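Local coordinates for protein prephenate dehydratase:Amino acid-binding ACT (Brucella abortus, PDB 6VH5) that probably converts prephenate to phenylpyruvate, the dehydratase step of phenylalanine biosynthesis, and binds phenylalanine through its ACT domain, at residues T150-A158 with L168-L179. Residues are numbered along the deposited sequence; the frame is centred on the assembly and turned at random.
Sequences TAGAARLVA and LAPRLAADLYGL
Tyr-177 lies flat against helix 150-160 where two neighbouring helices pack on one side of a mixed sheet, in the periplasmic-binding-protein-like fold of the prephenate dehydratase region. One face of its ring rests on the backbone of Arg-155, whose CA stands 3.7 Å above the plane, over the ring centre. With CG anti to its carbonyl carbon (chi1 -67°), the tyrosine turns its ring to the helix and runs alongside Arg-155, pointing the same way. Arg-155 CB lies 3.4 Å from Tyr-177 CZ. The arginine chain bends at chi3 (50°), and Arg-155 NH2 forms a salt bridge with Glu-32 OE1.

Deeper in, Ala-154 CB meets Ala-173 CB at 3.8 Å, with Ala-169 CB close by. Leu-179, just past the second helix, sets CD1 3.6 Å from Ala-154 O, while CD2 touches Val-157 CG1 and Ala-158 CB. Met-110 of strand 108-111 backs Ala-154 and Ala-169 from the sheet. At the other end, Thr-150 turns CG2 onto the strand-to-helix turn, 3.4 Å from Ala-169 CA and also against Leu-168 O and Pro-170 CD. A water links Arg-155 NE to Tyr-177 OH, accepting from NE at 3.1 Å and lying 2.7 Å from OH.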
ATOM      1  N   THR A 150      -9.024  10.772 -10.322  1.00 76.87           N
ATOM      2  CA  THR A 150     -10.066  10.268 -11.210  1.00 69.93           C
ATOM      3  C   THR A 150     -11.299  11.172 -11.202  1.00 71.72           C
ATOM      4  O   THR A 150     -11.764  11.617 -12.256  1.00 75.19           O
ATOM      5  CB  THR A 150     -10.418   8.838 -10.818  1.00 71.38           C
ATOM      6  OG1 THR A 150      -9.350   7.969 -11.223  1.00 73.30           O
ATOM      7  CG2 THR A 150     -11.672   8.410 -11.506  1.00 72.00           C
ATOM      8  N   ALA A 151     -11.848  11.453 -10.018  1.00 73.04           N
ATOM      9  CA  ALA A 151     -12.964  12.392  -9.930  1.00 69.60           C
ATOM     10  C   ALA A 151     -12.582  13.764 -10.469  1.00 65.66           C
ATOM     11  O   ALA A 151     -13.432  14.472 -11.027  1.00 70.90           O
ATOM     12  CB  ALA A 151     -13.440  12.511  -8.479  1.00 68.85           C
ATOM     13  N   GLY A 152     -11.312  14.157 -10.311  1.00 59.09           N
ATOM     14  CA  GLY A 152     -10.855  15.408 -10.883  1.00 60.80           C
ATOM     15  C   GLY A 152     -10.964  15.440 -12.395  1.00 59.18           C
ATOM     16  O   GLY A 152     -11.272  16.481 -12.974  1.00 71.23           O
ATOM     17  N   ALA A 153     -10.750  14.297 -13.046  1.00 59.16           N
ATOM     18  CA  ALA A 153     -10.890  14.226 -14.495  1.00 66.29           C
ATOM     19  C   ALA A 153     -12.310  14.557 -14.924  1.00 65.89           C
ATOM     20  O   ALA A 153     -12.516  15.254 -15.925  1.00 64.36           O
ATOM     21  CB  ALA A 153     -10.486  12.838 -14.991  1.00 72.20           C
ATOM     22  N   ALA A 154     -13.306  14.081 -14.172  1.00 63.51           N
ATOM     23  CA  ALA A 154     -14.681  14.476 -14.462  1.00 69.30           C
ATOM     24  C   ALA A 154     -14.880  15.973 -14.242  1.00 73.39           C
ATOM     25  O   ALA A 154     -15.505  16.650 -15.070  1.00 69.76           O
ATOM     26  CB  ALA A 154     -15.658  13.671 -13.610  1.00 60.47           C
ATOM     27  N   ARG A 155     -14.346  16.508 -13.140  1.00 76.29           N
ATOM     28  CA  ARG A 155     -14.389  17.952 -12.927  1.00 74.65           C
ATOM     29  C   ARG A 155     -13.701  18.709 -14.062  1.00 75.19           C
ATOM     30  O   ARG A 155     -14.214  19.731 -14.535  1.00 73.61           O
ATOM     31  CB  ARG A 155     -13.756  18.298 -11.580  1.00 75.80           C
ATOM     32  CG  ARG A 155     -13.703  19.793 -11.300  1.00 79.38           C
ATOM     33  CD  ARG A 155     -13.195  20.124  -9.897  1.00 77.64           C
ATOM     34  NE  ARG A 155     -11.950  19.446  -9.549  1.00 81.63           N
ATOM     35  CZ  ARG A 155     -10.757  19.751 -10.047  1.00 88.64           C
ATOM     36  NH1 ARG A 155     -10.634  20.709 -10.952  1.00 96.46           N
ATOM     37  NH2 ARG A 155      -9.685  19.077  -9.659  1.00 88.22           N
ATOM     38  N   LEU A 156     -12.553  18.209 -14.527  1.00 70.24           N
ATOM     39  CA  LEU A 156     -11.827  18.885 -15.598  1.00 70.53           C
ATOM     40  C   LEU A 156     -12.650  18.929 -16.881  1.00 70.98           C
ATOM     41  O   LEU A 156     -12.650  19.937 -17.596  1.00 81.88           O
ATOM     42  CB  LEU A 156     -10.488  18.189 -15.848  1.00 72.07           C
ATOM     43  CG  LEU A 156      -9.656  18.781 -16.991  1.00 74.15           C
ATOM     44  CD1 LEU A 156      -9.033  20.095 -16.545  1.00 80.02           C
ATOM     45  CD2 LEU A 156      -8.596  17.807 -17.503  1.00 60.84           C
ATOM     46  N   VAL A 157     -13.339  17.835 -17.199  1.00 65.90           N
ATOM     47  CA  VAL A 157     -14.130  17.769 -18.422  1.00 58.11           C
ATOM     48  C   VAL A 157     -15.293  18.752 -18.370  1.00 57.71           C
ATOM     49  O   VAL A 157     -15.611  19.411 -19.365  1.00 69.67           O
ATOM     50  CB  VAL A 157     -14.597  16.318 -18.660  1.00 59.94           C
ATOM     51  CG1 VAL A 157     -15.747  16.258 -19.657  1.00 64.93           C
ATOM     52  CG2 VAL A 157     -13.436  15.475 -19.169  1.00 54.49           C
ATOM     53  N   ALA A 158     -15.941  18.876 -17.214  1.00 64.51           N
ATOM     54  CA  ALA A 158     -17.067  19.798 -17.096  1.00 67.77           C
ATOM     55  C   ALA A 158     -16.614  21.248 -17.137  1.00 75.74           C
ATOM     56  O   ALA A 158     -17.362  22.117 -17.603  1.00 87.62           O
ATOM     57  CB  ALA A 158     -17.829  19.538 -15.795  1.00 65.88           C
ATOM     58  N   LEU A 168     -12.849   8.907 -17.427  1.00 53.99           N
ATOM     59  CA  LEU A 168     -13.138   7.625 -16.787  1.00 57.22           C
ATOM     60  C   LEU A 168     -13.180   7.876 -15.287  1.00 58.96           C
ATOM     61  O   LEU A 168     -12.147   8.180 -14.682  1.00 56.78           O
ATOM     62  CB  LEU A 168     -12.072   6.588 -17.123  1.00 61.15           C
ATOM     63  CG  LEU A 168     -11.884   6.196 -18.574  1.00 61.05           C
ATOM     64  CD1 LEU A 168     -10.603   5.404 -18.727  1.00 57.36           C
ATOM     65  CD2 LEU A 168     -13.078   5.379 -19.007  1.00 64.75           C
ATOM     66  N   ALA A 169     -14.356   7.719 -14.690  1.00 59.04           N
ATOM     67  CA  ALA A 169     -14.577   8.151 -13.317  1.00 57.75           C
ATOM     68  C   ALA A 169     -15.686   7.312 -12.709  1.00 60.66           C
ATOM     69  O   ALA A 169     -16.435   6.637 -13.429  1.00 56.15           O
ATOM     70  CB  ALA A 169     -14.926   9.647 -13.267  1.00 51.05           C
ATOM     71  N   PRO A 170     -15.826   7.333 -11.378  1.00 56.63           N
ATOM     72  CA  PRO A 170     -16.933   6.613 -10.739  1.00 60.34           C
ATOM     73  C   PRO A 170     -18.274   7.218 -11.118  1.00 61.42           C
ATOM     74  O   PRO A 170     -18.380   8.403 -11.438  1.00 63.36           O
ATOM     75  CB  PRO A 170     -16.659   6.790  -9.237  1.00 59.69           C
ATOM     76  CG  PRO A 170     -15.188   7.069  -9.143  1.00 52.79           C
ATOM     77  CD  PRO A 170     -14.906   7.900 -10.379  1.00 55.67           C
ATOM     78  N   ARG A 171     -19.314   6.383 -11.036  1.00 59.48           N
ATOM     79  CA  ARG A 171     -20.652   6.807 -11.439  1.00 58.00           C
ATOM     80  C   ARG A 171     -21.083   8.079 -10.711  1.00 59.81           C
ATOM     81  O   ARG A 171     -21.755   8.936 -11.299  1.00 61.89           O
ATOM     82  CB  ARG A 171     -21.653   5.678 -11.188  1.00 57.91           C
ATOM     83  CG  ARG A 171     -23.110   6.092 -11.367  1.00 63.46           C
ATOM     84  CD  ARG A 171     -24.065   4.930 -11.162  1.00 67.78           C
ATOM     85  NE  ARG A 171     -23.631   3.752 -11.906  1.00 74.33           N
ATOM     86  CZ  ARG A 171     -23.927   3.512 -13.182  1.00 76.28           C
ATOM     87  NH1 ARG A 171     -23.478   2.408 -13.763  1.00 77.06           N
ATOM     88  NH2 ARG A 171     -24.655   4.379 -13.879  1.00 71.35           N
ATOM     89  N   LEU A 172     -20.690   8.225  -9.439  1.00 51.43           N
ATOM     90  CA  LEU A 172     -21.077   9.393  -8.648  1.00 55.65           C
ATOM     91  C   LEU A 172     -20.596  10.695  -9.275  1.00 65.03           C
ATOM     92  O   LEU A 172     -21.324  11.695  -9.280  1.00 67.29           O
ATOM     93  CB  LEU A 172     -20.546   9.267  -7.216  1.00 53.73           C
ATOM     94  CG  LEU A 172     -20.684  10.527  -6.351  1.00 54.74           C
ATOM     95  CD1 LEU A 172     -22.146  10.879  -6.109  1.00 54.73           C
ATOM     96  CD2 LEU A 172     -19.961  10.326  -5.025  1.00 56.62           C
ATOM     97  N   ALA A 173     -19.377  10.704  -9.819  1.00 66.04           N
ATOM     98  CA  ALA A 173     -18.849  11.940 -10.382  1.00 62.57           C
ATOM     99  C   ALA A 173     -19.677  12.414 -11.568  1.00 61.87           C
ATOM    100  O   ALA A 173     -19.773  13.624 -11.804  1.00 64.72           O
ATOM    101  CB  ALA A 173     -17.387  11.754 -10.794  1.00 63.35           C
ATOM    102  N   ALA A 174     -20.304  11.492 -12.308  1.00 59.07           N
ATOM    103  CA  ALA A 174     -21.126  11.906 -13.444  1.00 66.94           C
ATOM    104  C   ALA A 174     -22.343  12.703 -12.984  1.00 80.28           C
ATOM    105  O   ALA A 174     -22.693  13.722 -13.596  1.00 83.47           O
ATOM    106  CB  ALA A 174     -21.554  10.698 -14.274  1.00 59.99           C
ATOM    107  N   ASP A 175     -23.008  12.246 -11.919  1.00 84.10           N
ATOM    108  CA  ASP A 175     -24.169  12.968 -11.408  1.00 91.08           C
ATOM    109  C   ASP A 175     -23.771  14.337 -10.874  1.00 83.15           C
ATOM    110  O   ASP A 175     -24.471  15.329 -11.104  1.00 79.56           O
ATOM    111  CB  ASP A 175     -24.857  12.160 -10.306  1.00102.44           C
ATOM    112  CG  ASP A 175     -24.943  10.676 -10.625  1.00111.11           C
ATOM    113  OD1 ASP A 175     -24.986  10.317 -11.824  1.00118.06           O
ATOM    114  OD2 ASP A 175     -24.972   9.867  -9.669  1.00109.08           O
ATOM    115  N   LEU A 176     -22.638  14.412 -10.170  1.00 82.69           N
ATOM    116  CA  LEU A 176     -22.230  15.663  -9.538  1.00 79.33           C
ATOM    117  C   LEU A 176     -21.860  16.719 -10.573  1.00 79.39           C
ATOM    118  O   LEU A 176     -22.209  17.896 -10.420  1.00 85.26           O
ATOM    119  CB  LEU A 176     -21.064  15.413  -8.577  1.00 70.64           C
ATOM    120  CG  LEU A 176     -21.405  14.736  -7.244  1.00 71.55           C
ATOM    121  CD1 LEU A 176     -20.220  14.746  -6.270  1.00 67.84           C
ATOM    122  CD2 LEU A 176     -22.639  15.365  -6.602  1.00 69.91           C
ATOM    123  N   TYR A 177     -21.166  16.328 -11.638  1.00 70.01           N
ATOM    124  CA  TYR A 177     -20.706  17.289 -12.631  1.00 74.01           C
ATOM    125  C   TYR A 177     -21.611  17.368 -13.857  1.00 76.60           C
ATOM    126  O   TYR A 177     -21.239  18.004 -14.848  1.00 83.24           O
ATOM    127  CB  TYR A 177     -19.265  16.968 -13.038  1.00 75.32           C
ATOM    128  CG  TYR A 177     -18.310  17.185 -11.896  1.00 79.20           C
ATOM    129  CD1 TYR A 177     -17.935  18.470 -11.522  1.00 90.06           C
ATOM    130  CD2 TYR A 177     -17.818  16.119 -11.162  1.00 80.11           C
ATOM    131  CE1 TYR A 177     -17.078  18.689 -10.456  1.00 89.43           C
ATOM    132  CE2 TYR A 177     -16.955  16.326 -10.100  1.00 87.37           C
ATOM    133  CZ  TYR A 177     -16.593  17.618  -9.751  1.00 89.83           C
ATOM    134  OH  TYR A 177     -15.736  17.840  -8.700  1.00 91.54           O
ATOM    135  N   GLY A 178     -22.798  16.768 -13.801  1.00 77.60           N
ATOM    136  CA  GLY A 178     -23.752  16.863 -14.896  1.00 75.83           C
ATOM    137  C   GLY A 178     -23.224  16.326 -16.208  1.00 75.77           C
ATOM    138  O   GLY A 178     -23.472  16.920 -17.262  1.00 75.23           O
ATOM    139  N   LEU A 179     -22.503  15.206 -16.166  1.00 73.53           N
ATOM    140  CA  LEU A 179     -21.912  14.606 -17.353  1.00 72.85           C
ATOM    141  C   LEU A 179     -22.732  13.410 -17.823  1.00 71.37           C
ATOM    142  O   LEU A 179     -23.381  12.724 -17.029  1.00 69.55           O
ATOM    143  CB  LEU A 179     -20.470  14.162 -17.088  1.00 68.82           C
ATOM    144  CG  LEU A 179     -19.435  15.255 -16.783  1.00 65.08           C
ATOM    145  CD1 LEU A 179     -18.036  14.647 -16.614  1.00 53.33           C
ATOM    146  CD2 LEU A 179     -19.440  16.359 -17.838  1.00 62.21           C
TER
HETATM  147  O   HOH W   1     -13.406  17.652  -7.446  1.00 92.28           O